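Local coordinates for nird-like protein (Hydrogenobacter thermophilus, PDB 4CH7) that decarboxylates siroheme to didecarboxysiroheme, with the monodecarboxylated form as the probable intermediate, on the way to heme d1, at residues K77-A82 and S308-K313; F84-A87 and H93-E96; Y95-T98 and L103-T106. All coordinates share one frame; numbering follows the deposited sequence.

Contact 1 of 3, residues K77-A82 and S308-K313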
ATOM      1  N   LYS A  77      19.266 -17.413 -10.240  1.00 82.87           N
ATOM      2  CA  LYS A  77      17.983 -17.163 -10.882  1.00 80.88           C
ATOM      3  C   LYS A  77      17.196 -16.038 -10.212  1.00 74.39           C
ATOM      4  O   LYS A  77      16.067 -15.751 -10.606  1.00 72.41           O
ATOM      5  CB  LYS A  77      17.150 -18.448 -10.912  1.00 81.92           C
ATOM      6  CG  LYS A  77      17.913 -19.674 -11.396  1.00 88.51           C
ATOM      7  CD  LYS A  77      18.638 -19.395 -12.707  1.00 97.78           C
ATOM      8  CE  LYS A  77      19.480 -20.579 -13.155  1.00 90.90           C
ATOM      9  NZ  LYS A  77      18.633 -21.697 -13.648  1.00 88.24           N
ATOM     10  N   LEU A  78      17.801 -15.397  -9.214  1.00 68.00           N
ATOM     11  CA  LEU A  78      17.139 -14.333  -8.459  1.00 64.52           C
ATOM     12  C   LEU A  78      16.674 -13.183  -9.354  1.00 66.34           C
ATOM     13  O   LEU A  78      15.504 -12.794  -9.314  1.00 63.84           O
ATOM     14  CB  LEU A  78      18.063 -13.809  -7.356  1.00 67.15           C
ATOM     15  CG  LEU A  78      17.471 -12.968  -6.219  1.00 70.69           C
ATOM     16  CD1 LEU A  78      17.328 -11.505  -6.600  1.00 68.01           C
ATOM     17  CD2 LEU A  78      16.134 -13.531  -5.767  1.00 57.70           C
ATOM     18  N   GLU A  79      17.590 -12.641 -10.153  1.00 68.36           N
ATOM     19  CA  GLU A  79      17.269 -11.518 -11.031  1.00 71.51           C
ATOM     20  C   GLU A  79      16.200 -11.866 -12.064  1.00 72.16           C
ATOM     21  O   GLU A  79      15.249 -11.108 -12.252  1.00 77.76           O
ATOM     22  CB  GLU A  79      18.522 -10.984 -11.730  1.00 79.69           C
ATOM     23  CG  GLU A  79      19.375 -10.060 -10.874  1.00 71.38           C
ATOM     24  CD  GLU A  79      20.071  -8.994 -11.695  1.00 83.94           C
ATOM     25  OE1 GLU A  79      19.383  -8.072 -12.178  1.00 83.02           O
ATOM     26  OE2 GLU A  79      21.307  -9.076 -11.852  1.00 83.06           O
ATOM     27  N   GLU A  80      16.364 -13.003 -12.735  1.00 73.72           N
ATOM     28  CA  GLU A  80      15.385 -13.479 -13.711  1.00 74.98           C
ATOM     29  C   GLU A  80      13.982 -13.553 -13.110  1.00 71.31           C
ATOM     30  O   GLU A  80      13.016 -13.054 -13.691  1.00 63.72           O
ATOM     31  CB  GLU A  80      15.796 -14.853 -14.242  1.00 72.21           C
ATOM     32  CG  GLU A  80      14.739 -15.532 -15.097  1.00 87.42           C
ATOM     33  CD  GLU A  80      15.199 -16.872 -15.637  1.00 92.40           C
ATOM     34  OE1 GLU A  80      16.321 -17.300 -15.292  1.00 92.26           O
ATOM     35  OE2 GLU A  80      14.439 -17.495 -16.406  1.00 88.75           O
ATOM     36  N   VAL A  81      13.884 -14.175 -11.938  1.00 66.77           N
ATOM     37  CA  VAL A  81      12.615 -14.301 -11.225  1.00 64.48           C
ATOM     38  C   VAL A  81      12.071 -12.934 -10.807  1.00 65.17           C
ATOM     39  O   VAL A  81      10.877 -12.669 -10.933  1.00 59.77           O
ATOM     40  CB  VAL A  81      12.759 -15.216  -9.991  1.00 63.11           C
ATOM     41  CG1 VAL A  81      11.516 -15.159  -9.123  1.00 63.32           C
ATOM     42  CG2 VAL A  81      13.029 -16.647 -10.422  1.00 65.75           C
ATOM     43  N   ALA A  82      12.958 -12.068 -10.326  1.00 65.95           N
ATOM     44  CA  ALA A  82      12.573 -10.734  -9.869  1.00 63.60           C
ATOM     45  C   ALA A  82      11.902  -9.917 -10.970  1.00 60.81           C
ATOM     46  O   ALA A  82      10.889  -9.255 -10.734  1.00 59.09           O
ATOM     47  CB  ALA A  82      13.783  -9.996  -9.327  1.00 66.08           C
ATOM     48  N   SER A 308      16.569  -5.422   3.460  1.00 61.25           N
ATOM     49  CA  SER A 308      16.353  -5.137   2.046  1.00 64.37           C
ATOM     50  C   SER A 308      17.691  -4.832   1.378  1.00 69.54           C
ATOM     51  O   SER A 308      18.302  -3.800   1.648  1.00 68.68           O
ATOM     52  CB  SER A 308      15.390  -3.958   1.883  1.00 68.27           C
ATOM     53  OG  SER A 308      15.501  -3.376   0.597  1.00 75.36           O
ATOM     54  N   THR A 309      18.152  -5.739   0.521  1.00 65.17           N
ATOM     55  CA  THR A 309      19.434  -5.564  -0.157  1.00 74.48           C
ATOM     56  C   THR A 309      19.255  -5.149  -1.616  1.00 71.57           C
ATOM     57  O   THR A 309      20.225  -4.800  -2.292  1.00 66.54           O
ATOM     58  CB  THR A 309      20.308  -6.832  -0.065  1.00 75.51           C
ATOM     59  OG1 THR A 309      19.569  -7.967  -0.534  1.00 73.90           O
ATOM     60  CG2 THR A 309      20.732  -7.075   1.376  1.00 78.28           C
ATOM     61  N   ARG A 310      18.010  -5.189  -2.085  1.00 67.38           N
ATOM     62  CA  ARG A 310      17.656  -4.723  -3.426  1.00 66.82           C
ATOM     63  C   ARG A 310      16.196  -4.285  -3.500  1.00 71.45           C
ATOM     64  O   ARG A 310      15.330  -4.868  -2.845  1.00 70.25           O
ATOM     65  CB  ARG A 310      17.909  -5.806  -4.482  1.00 67.99           C
ATOM     66  CG  ARG A 310      19.318  -5.836  -5.048  1.00 78.71           C
ATOM     67  CD  ARG A 310      19.355  -6.401  -6.462  1.00 74.47           C
ATOM     68  NE  ARG A 310      18.749  -5.491  -7.433  1.00 74.55           N
ATOM     69  CZ  ARG A 310      18.889  -5.602  -8.750  1.00 82.67           C
ATOM     70  NH1 ARG A 310      19.613  -6.586  -9.263  1.00 79.17           N
ATOM     71  NH2 ARG A 310      18.299  -4.730  -9.557  1.00 84.21           N
ATOM     72  N   GLU A 311      15.932  -3.253  -4.296  1.00 66.72           N
ATOM     73  CA  GLU A 311      14.562  -2.841  -4.586  1.00 68.93           C
ATOM     74  C   GLU A 311      14.301  -2.971  -6.082  1.00 75.42           C
ATOM     75  O   GLU A 311      14.778  -2.160  -6.879  1.00 69.59           O
ATOM     76  CB  GLU A 311      14.300  -1.405  -4.125  1.00 74.88           C
ATOM     77  CG  GLU A 311      12.874  -0.923  -4.390  1.00 77.43           C
ATOM     78  CD  GLU A 311      12.522   0.328  -3.607  1.00 82.70           C
ATOM     79  OE1 GLU A 311      13.299   1.303  -3.653  1.00 76.93           O
ATOM     80  OE2 GLU A 311      11.469   0.327  -2.936  1.00 83.35           O
ATOM     81  N   PHE A 312      13.547  -3.998  -6.457  1.00 61.31           N
ATOM     82  CA  PHE A 312      13.263  -4.265  -7.860  1.00 62.23           C
ATOM     83  C   PHE A 312      12.100  -3.430  -8.363  1.00 61.94           C
ATOM     84  O   PHE A 312      11.984  -3.170  -9.563  1.00 72.07           O
ATOM     85  CB  PHE A 312      12.953  -5.746  -8.065  1.00 63.92           C
ATOM     86  CG  PHE A 312      14.110  -6.649  -7.774  1.00 64.13           C
ATOM     87  CD1 PHE A 312      15.205  -6.681  -8.625  1.00 71.83           C
ATOM     88  CD2 PHE A 312      14.106  -7.469  -6.657  1.00 63.67           C
ATOM     89  CE1 PHE A 312      16.279  -7.510  -8.365  1.00 75.50           C
ATOM     90  CE2 PHE A 312      15.174  -8.303  -6.390  1.00 61.38           C
ATOM     91  CZ  PHE A 312      16.264  -8.319  -7.245  1.00 72.43           C
ATOM     92  N   LYS A 313      11.242  -3.010  -7.440  1.00 61.83           N
ATOM     93  CA  LYS A 313      10.016  -2.326  -7.811  1.00 65.86           C
ATOM     94  C   LYS A 313       9.363  -1.661  -6.608  1.00 61.16           C
ATOM     95  O   LYS A 313       9.204  -2.276  -5.552  1.00 59.07           O
ATOM     96  CB  LYS A 313       9.043  -3.325  -8.441  1.00 62.02           C
ATOM     97  CG  LYS A 313       7.806  -2.707  -9.065  1.00 68.92           C
ATOM     98  CD  LYS A 313       6.966  -3.785  -9.726  1.00 66.17           C
ATOM     99  CE  LYS A 313       5.784  -3.193 -10.463  1.00 70.90           C
ATOM    100  NZ  LYS A 313       4.976  -4.251 -11.124  1.00 63.65           N
TER

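Contact 2 of 3, residues F84-A87 and H93-E96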
ATOM      1  N   PHE A  84      10.414 -11.121 -13.582  1.00 58.26           N
ATOM      2  CA  PHE A  84       9.134 -11.762 -13.861  1.00 60.31           C
ATOM      3  C   PHE A  84       8.064 -11.217 -12.919  1.00 58.82           C
ATOM      4  O   PHE A  84       6.951 -10.900 -13.340  1.00 57.63           O
ATOM      5  CB  PHE A  84       9.240 -13.281 -13.705  1.00 56.83           C
ATOM      6  CG  PHE A  84       7.918 -13.991 -13.798  1.00 59.77           C
ATOM      7  CD1 PHE A  84       7.365 -14.295 -15.034  1.00 57.78           C
ATOM      8  CD2 PHE A  84       7.223 -14.347 -12.651  1.00 60.27           C
ATOM      9  CE1 PHE A  84       6.143 -14.946 -15.127  1.00 61.03           C
ATOM     10  CE2 PHE A  84       6.002 -14.999 -12.733  1.00 59.31           C
ATOM     11  CZ  PHE A  84       5.461 -15.298 -13.973  1.00 57.16           C
ATOM     12  N   VAL A  85       8.418 -11.117 -11.640  1.00 59.28           N
ATOM     13  CA  VAL A  85       7.515 -10.601 -10.615  1.00 66.11           C
ATOM     14  C   VAL A  85       7.087  -9.163 -10.913  1.00 62.92           C
ATOM     15  O   VAL A  85       5.900  -8.832 -10.847  1.00 64.44           O
ATOM     16  CB  VAL A  85       8.165 -10.664  -9.219  1.00 57.62           C
ATOM     17  CG1 VAL A  85       7.283  -9.985  -8.186  1.00 59.16           C
ATOM     18  CG2 VAL A  85       8.431 -12.104  -8.822  1.00 57.78           C
ATOM     19  N   ASN A  86       8.063  -8.321 -11.248  1.00 64.81           N
ATOM     20  CA  ASN A  86       7.814  -6.918 -11.566  1.00 63.40           C
ATOM     21  C   ASN A  86       6.818  -6.737 -12.709  1.00 64.97           C
ATOM     22  O   ASN A  86       6.077  -5.757 -12.746  1.00 71.93           O
ATOM     23  CB  ASN A  86       9.128  -6.210 -11.908  1.00 71.99           C
ATOM     24  CG  ASN A  86      10.130  -6.250 -10.769  1.00 68.89           C
ATOM     25  OD1 ASN A  86       9.757  -6.223  -9.598  1.00 61.04           O
ATOM     26  ND2 ASN A  86      11.411  -6.309 -11.109  1.00 72.87           N
ATOM     27  N   ALA A  87       6.810  -7.688 -13.639  1.00 67.19           N
ATOM     28  CA  ALA A  87       5.895  -7.656 -14.776  1.00 77.49           C
ATOM     29  C   ALA A  87       4.429  -7.688 -14.346  1.00 65.40           C
ATOM     30  O   ALA A  87       3.565  -7.130 -15.024  1.00 68.81           O
ATOM     31  CB  ALA A  87       6.193  -8.807 -15.726  1.00 73.66           C
ATOM     32  N   HIS A  93       5.333  -3.680  -4.360  1.00 58.32           N
ATOM     33  CA  HIS A  93       6.721  -3.647  -3.930  1.00 61.59           C
ATOM     34  C   HIS A  93       7.362  -4.999  -4.190  1.00 64.77           C
ATOM     35  O   HIS A  93       6.706  -6.029  -4.063  1.00 57.99           O
ATOM     36  CB  HIS A  93       6.811  -3.310  -2.442  1.00 65.36           C
ATOM     37  CG  HIS A  93       6.033  -2.093  -2.053  1.00 70.06           C
ATOM     38  ND1 HIS A  93       6.537  -0.816  -2.177  1.00 72.80           N
ATOM     39  CD2 HIS A  93       4.785  -1.959  -1.544  1.00 74.70           C
ATOM     40  CE1 HIS A  93       5.631   0.053  -1.763  1.00 73.43           C
ATOM     41  NE2 HIS A  93       4.561  -0.613  -1.373  1.00 77.01           N
ATOM     42  N   ASN A  94       8.637  -4.991  -4.569  1.00 56.62           N
ATOM     43  CA  ASN A  94       9.399  -6.229  -4.712  1.00 55.32           C
ATOM     44  C   ASN A  94      10.808  -6.031  -4.172  1.00 62.18           C
ATOM     45  O   ASN A  94      11.493  -5.077  -4.544  1.00 60.61           O
ATOM     46  CB  ASN A  94       9.444  -6.690  -6.172  1.00 54.76           C
ATOM     47  CG  ASN A  94      10.068  -8.071  -6.333  1.00 58.36           C
ATOM     48  OD1 ASN A  94      10.219  -8.814  -5.364  1.00 63.01           O
ATOM     49  ND2 ASN A  94      10.424  -8.419  -7.562  1.00 56.53           N
ATOM     50  N   TYR A  95      11.239  -6.933  -3.298  1.00 58.65           N
ATOM     51  CA  TYR A  95      12.517  -6.770  -2.624  1.00 63.55           C
ATOM     52  C   TYR A  95      13.316  -8.060  -2.554  1.00 61.06           C
ATOM     53  O   TYR A  95      12.755  -9.152  -2.431  1.00 51.85           O
ATOM     54  CB  TYR A  95      12.297  -6.231  -1.208  1.00 63.79           C
ATOM     55  CG  TYR A  95      11.851  -4.792  -1.167  1.00 67.28           C
ATOM     56  CD1 TYR A  95      12.766  -3.763  -1.317  1.00 74.29           C
ATOM     57  CD2 TYR A  95      10.516  -4.459  -0.972  1.00 62.66           C
ATOM     58  CE1 TYR A  95      12.370  -2.445  -1.282  1.00 72.11           C
ATOM     59  CE2 TYR A  95      10.109  -3.139  -0.937  1.00 71.57           C
ATOM     60  CZ  TYR A  95      11.042  -2.135  -1.093  1.00 78.87           C
ATOM     61  OH  TYR A  95      10.649  -0.818  -1.059  1.00 79.06           O
ATOM     62  N   GLU A  96      14.633  -7.923  -2.645  1.00 52.61           N
ATOM     63  CA  GLU A  96      15.525  -9.008  -2.277  1.00 55.79           C
ATOM     64  C   GLU A  96      15.862  -8.830  -0.808  1.00 55.26           C
ATOM     65  O   GLU A  96      16.263  -7.743  -0.383  1.00 64.30           O
ATOM     66  CB  GLU A  96      16.802  -8.986  -3.107  1.00 57.06           C
ATOM     67  CG  GLU A  96      17.835 -10.001  -2.640  1.00 64.48           C
ATOM     68  CD  GLU A  96      19.108  -9.952  -3.447  1.00 72.33           C
ATOM     69  OE1 GLU A  96      19.096  -9.360  -4.545  1.00 71.76           O
ATOM     70  OE2 GLU A  96      20.122 -10.509  -2.984  1.00 80.57           O
TER

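Contact 3 of 3, residues Y95-T98 and L103-T106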
ATOM      1  N   TYR A  95      11.239  -6.933  -3.298  1.00 58.65           N
ATOM      2  CA  TYR A  95      12.517  -6.770  -2.624  1.00 63.55           C
ATOM      3  C   TYR A  95      13.316  -8.060  -2.554  1.00 61.06           C
ATOM      4  O   TYR A  95      12.755  -9.152  -2.431  1.00 51.85           O
ATOM      5  CB  TYR A  95      12.297  -6.231  -1.208  1.00 63.79           C
ATOM      6  CG  TYR A  95      11.851  -4.792  -1.167  1.00 67.28           C
ATOM      7  CD1 TYR A  95      12.766  -3.763  -1.317  1.00 74.29           C
ATOM      8  CD2 TYR A  95      10.516  -4.459  -0.972  1.00 62.66           C
ATOM      9  CE1 TYR A  95      12.370  -2.445  -1.282  1.00 72.11           C
ATOM     10  CE2 TYR A  95      10.109  -3.139  -0.937  1.00 71.57           C
ATOM     11  CZ  TYR A  95      11.042  -2.135  -1.093  1.00 78.87           C
ATOM     12  OH  TYR A  95      10.649  -0.818  -1.059  1.00 79.06           O
ATOM     13  N   GLU A  96      14.633  -7.923  -2.645  1.00 52.61           N
ATOM     14  CA  GLU A  96      15.525  -9.008  -2.277  1.00 55.79           C
ATOM     15  C   GLU A  96      15.862  -8.830  -0.808  1.00 55.26           C
ATOM     16  O   GLU A  96      16.263  -7.743  -0.383  1.00 64.30           O
ATOM     17  CB  GLU A  96      16.802  -8.986  -3.107  1.00 57.06           C
ATOM     18  CG  GLU A  96      17.835 -10.001  -2.640  1.00 64.48           C
ATOM     19  CD  GLU A  96      19.108  -9.952  -3.447  1.00 72.33           C
ATOM     20  OE1 GLU A  96      19.096  -9.360  -4.545  1.00 71.76           O
ATOM     21  OE2 GLU A  96      20.122 -10.509  -2.984  1.00 80.57           O
ATOM     22  N   ARG A  97      15.685  -9.890  -0.027  1.00 51.27           N
ATOM     23  CA  ARG A  97      15.911  -9.804   1.408  1.00 53.19           C
ATOM     24  C   ARG A  97      16.851 -10.885   1.927  1.00 61.50           C
ATOM     25  O   ARG A  97      17.049 -11.915   1.283  1.00 55.71           O
ATOM     26  CB  ARG A  97      14.581  -9.823   2.167  1.00 59.11           C
ATOM     27  CG  ARG A  97      13.667  -8.659   1.814  1.00 56.72           C
ATOM     28  CD  ARG A  97      12.451  -8.570   2.722  1.00 60.33           C
ATOM     29  NE  ARG A  97      11.595  -7.447   2.353  1.00 50.82           N
ATOM     30  CZ  ARG A  97      11.792  -6.197   2.759  1.00 65.81           C
ATOM     31  NH1 ARG A  97      12.819  -5.907   3.547  1.00 54.45           N
ATOM     32  NH2 ARG A  97      10.968  -5.233   2.375  1.00 57.39           N
ATOM     33  N   THR A  98      17.435 -10.627   3.092  1.00 57.23           N
ATOM     34  CA  THR A  98      18.344 -11.569   3.733  1.00 56.43           C
ATOM     35  C   THR A  98      17.558 -12.605   4.531  1.00 59.61           C
ATOM     36  O   THR A  98      17.213 -12.381   5.695  1.00 55.32           O
ATOM     37  CB  THR A  98      19.328 -10.849   4.672  1.00 65.22           C
ATOM     38  OG1 THR A  98      18.617 -10.312   5.795  1.00 57.34           O
ATOM     39  CG2 THR A  98      20.032  -9.717   3.939  1.00 51.70           C
ATOM     40  N   LEU A 103      13.255 -13.496  -1.818  1.00 46.33           N
ATOM     41  CA  LEU A 103      12.478 -12.579  -2.645  1.00 46.82           C
ATOM     42  C   LEU A 103      11.097 -12.333  -2.044  1.00 54.70           C
ATOM     43  O   LEU A 103      10.277 -13.247  -1.957  1.00 50.21           O
ATOM     44  CB  LEU A 103      12.353 -13.096  -4.082  1.00 52.53           C
ATOM     45  CG  LEU A 103      11.801 -12.067  -5.068  1.00 50.34           C
ATOM     46  CD1 LEU A 103      12.820 -10.959  -5.292  1.00 57.67           C
ATOM     47  CD2 LEU A 103      11.406 -12.706  -6.381  1.00 52.78           C
ATOM     48  N   TRP A 104      10.849 -11.090  -1.639  1.00 59.16           N
ATOM     49  CA  TRP A 104       9.587 -10.717  -1.017  1.00 54.54           C
ATOM     50  C   TRP A 104       8.882  -9.636  -1.818  1.00 57.25           C
ATOM     51  O   TRP A 104       9.454  -8.575  -2.082  1.00 50.34           O
ATOM     52  CB  TRP A 104       9.833 -10.215   0.402  1.00 54.57           C
ATOM     53  CG  TRP A 104      10.231 -11.297   1.350  1.00 51.87           C
ATOM     54  CD1 TRP A 104      11.425 -11.953   1.396  1.00 52.70           C
ATOM     55  CD2 TRP A 104       9.430 -11.848   2.404  1.00 44.39           C
ATOM     56  NE1 TRP A 104      11.414 -12.884   2.410  1.00 49.45           N
ATOM     57  CE2 TRP A 104      10.199 -12.836   3.044  1.00 46.24           C
ATOM     58  CE3 TRP A 104       8.135 -11.600   2.866  1.00 43.75           C
ATOM     59  CZ2 TRP A 104       9.710 -13.580   4.126  1.00 42.07           C
ATOM     60  CZ3 TRP A 104       7.654 -12.335   3.937  1.00 45.81           C
ATOM     61  CH2 TRP A 104       8.438 -13.310   4.556  1.00 40.32           C
ATOM     62  N   PHE A 105       7.639  -9.904  -2.202  1.00 52.49           N
ATOM     63  CA  PHE A 105       6.844  -8.898  -2.888  1.00 46.74           C
ATOM     64  C   PHE A 105       5.413  -8.828  -2.370  1.00 51.08           C
ATOM     65  O   PHE A 105       4.888  -9.788  -1.800  1.00 53.06           O
ATOM     66  CB  PHE A 105       6.881  -9.089  -4.411  1.00 49.72           C
ATOM     67  CG  PHE A 105       6.348 -10.410  -4.880  1.00 49.97           C
ATOM     68  CD1 PHE A 105       7.172 -11.526  -4.930  1.00 50.04           C
ATOM     69  CD2 PHE A 105       5.033 -10.527  -5.305  1.00 55.62           C
ATOM     70  CE1 PHE A 105       6.688 -12.744  -5.374  1.00 55.61           C
ATOM     71  CE2 PHE A 105       4.539 -11.738  -5.753  1.00 52.09           C
ATOM     72  CZ  PHE A 105       5.368 -12.849  -5.790  1.00 52.86           C
ATOM     73  N   THR A 106       4.798  -7.666  -2.555  1.00 50.43           N
ATOM     74  CA  THR A 106       3.402  -7.475  -2.197  1.00 51.33           C
ATOM     75  C   THR A 106       2.547  -7.684  -3.436  1.00 55.16           C
ATOM     76  O   THR A 106       2.745  -7.018  -4.454  1.00 53.04           O
ATOM     77  CB  THR A 106       3.151  -6.071  -1.624  1.00 49.15           C
ATOM     78  OG1 THR A 106       3.891  -5.910  -0.407  1.00 55.85           O
ATOM     79  CG2 THR A 106       1.668  -5.866  -1.346  1.00 62.80           C
TER

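Contact 1 of 3, residues K77-A82 and S308-K313
Glu-79 on helix 75-87 reaches across to Arg-310 on strand 303-314, and the two side chains meet at about a right angle. OE1 of Glu-79 lies 3.3 Å from NH1 of Arg-310, a salt bridge whose hydrogen bond is weak. Its N-H...O angle is only 146°. The carboxylate and guanidinium planes stand 63° apart. The arginine chain bends at its third torsion (chi3 70°), and the edge atom CE1 of Phe-312 lies over the centre of the Arg-310 guanidinium, 3.2 Å above the guanidinium plane. Beside this charged pair the contact is apolar. The methyl CB of Ala-82 stands over the middle of the Phe-312 ring, 3.4 Å from the centroid, as a CH-pi contact, while Leu-78 CD1 comes in obliquely to Phe-312 CZ at 3.4 Å. The polar groups close by have partners: Ala-82 N donates to Leu-78 O within the helix, and Thr-309 OG1 makes a weak bond to Glu-96 O. A serine in place of Phe-312 would probably open a gap facing the Ala-82 methyl and leave the Arg-310 guanidinium free to swing from Glu-79. Two classic beta bulges, at Thr-309/Arg-310 opposite Glu-96 and at Phe-312/Lys-313 opposite Asn-94, interrupt the strand here. The chemistry implies a helix seated mainly by its Leu and Ala side chains on one aromatic ring, with a loose ionic pair at the exposed margin.

Contact 2 of 3, residues F84-A87 and H93-E96
ND2 of Asn-94 donates to OD1 of Asn-86 over 3.1 Å, and this bond between two side-chain amides ties helix 75-87 to strand 91-97. It is nearly straight at the hydrogen, 167°. The two amides use it differently. OD1 lies in the plane of the Asn-94 amide, where the N-H points, whereas ND2 stands 45° out of the Asn-86 carbonyl plane, away from the ideal lone-pair direction. The amide planes are accordingly turned steeply against each other, and the side chains cross at about a right angle. Asn-94 gets there because its CG is anti to the backbone N (chi1 -172°), which sends the amide from the sheet toward the helix. OD1 of Asn-86 also rests 3.5 Å from CB of Asn-94, alongside the chain. At about a right angle to that bond, seen from ND2, Val-85 supplies an apolar neighbour: its CG1 lies 3.6 Å from Asn-94 ND2 and 3.9 Å from Asn-94 CG. Leu-103 and Phe-105 of strand 103-109 touch both Val-85 and Asn-94, so the Asn-94 end of the bond lies among apolar side chains. His-93, the inferred active-site residue, points its CB away from the helix. The arrangement belongs to the split beta-alpha-beta unit of the ferredoxin-like AsnC ligand-binding domain: helix 75-87 connects two parallel strands, 65-71 and 91-97, with 103-109 lying between them.

Contact 3 of 3, residues Y95-T98 and L103-T106
Tyr-95 and Trp-104 pair across the beta hairpin formed by strands 91-97 and 103-109, two neighbouring strands of the closed antiparallel barrel. They are a hydrogen-bonded pair: Tyr-95 N donates to Trp-104 O at 2.7 Å, and Trp-104 N returns to Tyr-95 O at 2.8 Å with an N-H...O angle of 166°. Next along, Glu-96 and Leu-103 form a non-hydrogen-bonded pair on the opposite face, where the carboxylate of Glu-96 has its salt bridge with Arg-75. On the tryptophan's face, Arg-97 crosses the Trp-104 side chain at about a right angle. Its CG stands anti to the carbonyl carbon (chi1 -61°), and from there the chain is extended to NE. CB comes first, 3.9 Å from Trp-104 CD1, and CG follows at 4.0 Å from the same atom. CD meets the five-membered ring obliquely, 3.8 Å from Trp-104 CG. NE then passes Trp-104 CB at 3.8 Å; that methylene lies in the guanidinium plane, at its edge, and NE is buried with no polar partner in the model. At the tip NH1 bonds to Leu-306 O on the neighbouring strand. The guanidinium and indole planes are 79° apart, so the flat groups do not stack, and it is the aliphatic part of the arginine that does the packing. Trp-104 NE1 donates to Phe-101 O in the hairpin turn, which helps to fix the rotation of the indole. Tyr-95 O, besides its N-H donor, receives the CA-H of Leu-103 at 3.4 Å, and CD1 of that same leucine lies 3.4 Å from it.

Overall arrangement
The three contacts sit close together: centre to centre, contact 2 lies about 6 Å from contact 1 and 8 Å from contact 3, and contacts 1 and 3 are about 7 Å apart. Contacts 1 and 2 pack successive turns of helix 75-87 onto neighbouring strands, and contact 3 joins one of those strands to the next. Contacts 2 and 3 share strand 91-97, which lies in the sheet between 303-314, used by contact 1, and 103-109: Thr-309 N is 2.9 Å from Glu-96 O, and Thr-106 N is 2.9 Å from His-93 O. The side chain of His-93, the inferred active-site residue, is about 4 Å from that of Tyr-95 and about 9 Å from that of Phe-312.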